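Particle-associated lyase (Acinetobacter bacteriophage AP22, PDB 4Y9V) binds the capsular saccharide of Acinetobacter baumannii and, as the tailspike lyase of the phage, probably cleaves it. Local coordinates at residues A[386-389]-A[390-393]. Residues are numbered along the deposited sequence; the frame is centred on the assembly and turned at random. Where two conformers were deposited one is given.
Sequences FKLT and NNTY
Between Leu-388 and Asn-391 the chain turns a corner of a parallel beta-helix: the short strands on the two sides run at 83° to each other, and Asn-390 makes the bend with a left-handed backbone conformation. Inside the corner, Leu-388 faces the side chains of Asn-391 and Tyr-393, each crossing its own at roughly a right angle. The phenol oxygen OH of Tyr-393 sits 3.4 Å from CB of Leu-388, while CD2 of Leu-388 lies 3.7 Å from ND2 of Asn-391. With CG beside its backbone N (chi1 -60°), Asn-391 turns its amide back into the corner. From there ND2 gives a nearly straight hydrogen bond to OH of Tyr-393 (3.1 Å, 167°), the oxygen lying almost in the amide plane. The same amide reaches the preceding coil as well, ND2 to the carbonyl of Tyr-362 and OD1 to the backbone N of Cys-365, which fixes its rotation. One water fills the angle of the bend. It accepts from N of Asn-391 at 3.1 Å, lies 2.7 Å from OH of Tyr-393 in a hydrogen bond, and donates a weak one to O of Leu-388. The outer side of the turn is a subunit interface: in the conformer modelled here, OD1 of Asn-390 accepts a hydrogen bond from NZ of Lys-387 of the second subunit, and Thr-389, whose OG1 is held by Glu-361, packs on Asn-390 of the third. The chemistry is thus divided between two sides. Inward, the water links two backbone groups and the phenol, and the amide pairs with the phenol and the preceding coil, amid the nonpolar packing of Leu-388 with Phe-355 and Leu-421; outward, the corner probably contributes to the contact between the chains.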
loop_
_atom_site.group_PDB
_atom_site.type_symbol
_atom_site.label_atom_id
_atom_site.label_comp_id
_atom_site.label_asym_id
_atom_site.label_seq_id
_atom_site.Cartn_x
_atom_site.Cartn_y
_atom_site.Cartn_z
ATOM N N PHE A 386 11.512 6.168 -11.031
ATOM C CA PHE A 386 11.979 6.206 -9.645
ATOM C C PHE A 386 10.830 6.836 -8.838
ATOM O O PHE A 386 10.652 8.058 -8.887
ATOM C CB PHE A 386 13.257 6.977 -9.533
ATOM C CG PHE A 386 14.409 6.313 -10.240
ATOM C CD1 PHE A 386 14.678 6.555 -11.598
ATOM C CD2 PHE A 386 15.253 5.445 -9.569
ATOM C CE1 PHE A 386 15.744 5.948 -12.200
ATOM C CE2 PHE A 386 16.330 4.833 -10.176
ATOM C CZ PHE A 386 16.591 5.090 -11.495
ATOM N N LYS A 387 10.036 6.001 -8.200
ATOM C CA LYS A 387 8.780 6.428 -7.585
ATOM C C LYS A 387 8.966 6.636 -6.085
ATOM O O LYS A 387 9.446 5.743 -5.376
ATOM C CB LYS A 387 7.689 5.378 -7.800
ATOM C CG LYS A 387 7.295 5.146 -9.236
ATOM C CD LYS A 387 6.334 4.002 -9.472
ATOM C CE LYS A 387 4.987 4.279 -8.992
ATOM N NZ LYS A 387 3.815 3.460 -9.406
ATOM N N LEU A 388 8.569 7.807 -5.610
ATOM C CA LEU A 388 8.647 8.174 -4.202
ATOM C C LEU A 388 7.233 8.572 -3.767
ATOM O O LEU A 388 6.816 9.706 -3.971
ATOM C CB LEU A 388 9.628 9.308 -4.011
ATOM C CG LEU A 388 11.095 8.944 -4.250
ATOM C CD1 LEU A 388 11.954 10.175 -4.261
ATOM C CD2 LEU A 388 11.587 7.948 -3.190
ATOM N N THR A 389 6.500 7.613 -3.194
ATOM C CA THR A 389 5.070 7.738 -3.050
ATOM C C THR A 389 4.715 7.874 -1.573
ATOM O O THR A 389 4.849 6.915 -0.798
ATOM C CB THR A 389 4.363 6.545 -3.677
ATOM O OG1 THR A 389 4.912 6.341 -4.970
ATOM C CG2 THR A 389 2.863 6.781 -3.758
ATOM N N ASN A 390 4.258 9.055 -1.157
ATOM C CA ASN A 390 3.726 9.221 0.193
ATOM C C ASN A 390 4.742 8.918 1.284
ATOM O O ASN A 390 4.367 8.406 2.354
ATOM C CB ASN A 390 2.426 8.478 0.377
ATOM C CG ASN A 390 1.439 9.303 1.146
ATOM O OD1 ASN A 390 1.773 10.307 1.760
ATOM N ND2 ASN A 390 0.212 8.853 1.148
ATOM N N ASN A 391 6.015 9.270 1.075
ATOM C CA ASN A 391 7.009 9.116 2.133
ATOM C C ASN A 391 6.999 10.333 3.065
ATOM O O ASN A 391 6.553 11.415 2.693
ATOM C CB ASN A 391 8.410 8.950 1.537
ATOM C CG ASN A 391 8.502 7.745 0.635
ATOM O OD1 ASN A 391 8.114 6.623 0.989
ATOM N ND2 ASN A 391 9.031 7.962 -0.576
ATOM N N THR A 392 7.579 10.117 4.249
ATOM C CA THR A 392 7.878 11.188 5.194
ATOM C C THR A 392 9.407 11.302 5.266
ATOM O O THR A 392 10.082 10.309 5.514
ATOM C CB THR A 392 7.275 10.908 6.559
ATOM O OG1 THR A 392 5.858 10.791 6.396
ATOM C CG2 THR A 392 7.568 12.035 7.512
ATOM N N TYR A 393 9.900 12.503 5.035
ATOM C CA TYR A 393 11.337 12.765 4.980
ATOM C C TYR A 393 11.708 13.635 6.163
ATOM O O TYR A 393 11.039 14.642 6.431
ATOM C CB TYR A 393 11.712 13.502 3.677
ATOM C CG TYR A 393 11.188 12.842 2.419
ATOM C CD1 TYR A 393 9.895 13.086 1.980
ATOM C CD2 TYR A 393 11.987 11.980 1.651
ATOM C CE1 TYR A 393 9.385 12.510 0.824
ATOM C CE2 TYR A 393 11.490 11.390 0.504
ATOM C CZ TYR A 393 10.188 11.656 0.090
ATOM O OH TYR A 393 9.707 11.004 -1.034
HETATM O O HOH W 1 6.986 10.986 -1.356
#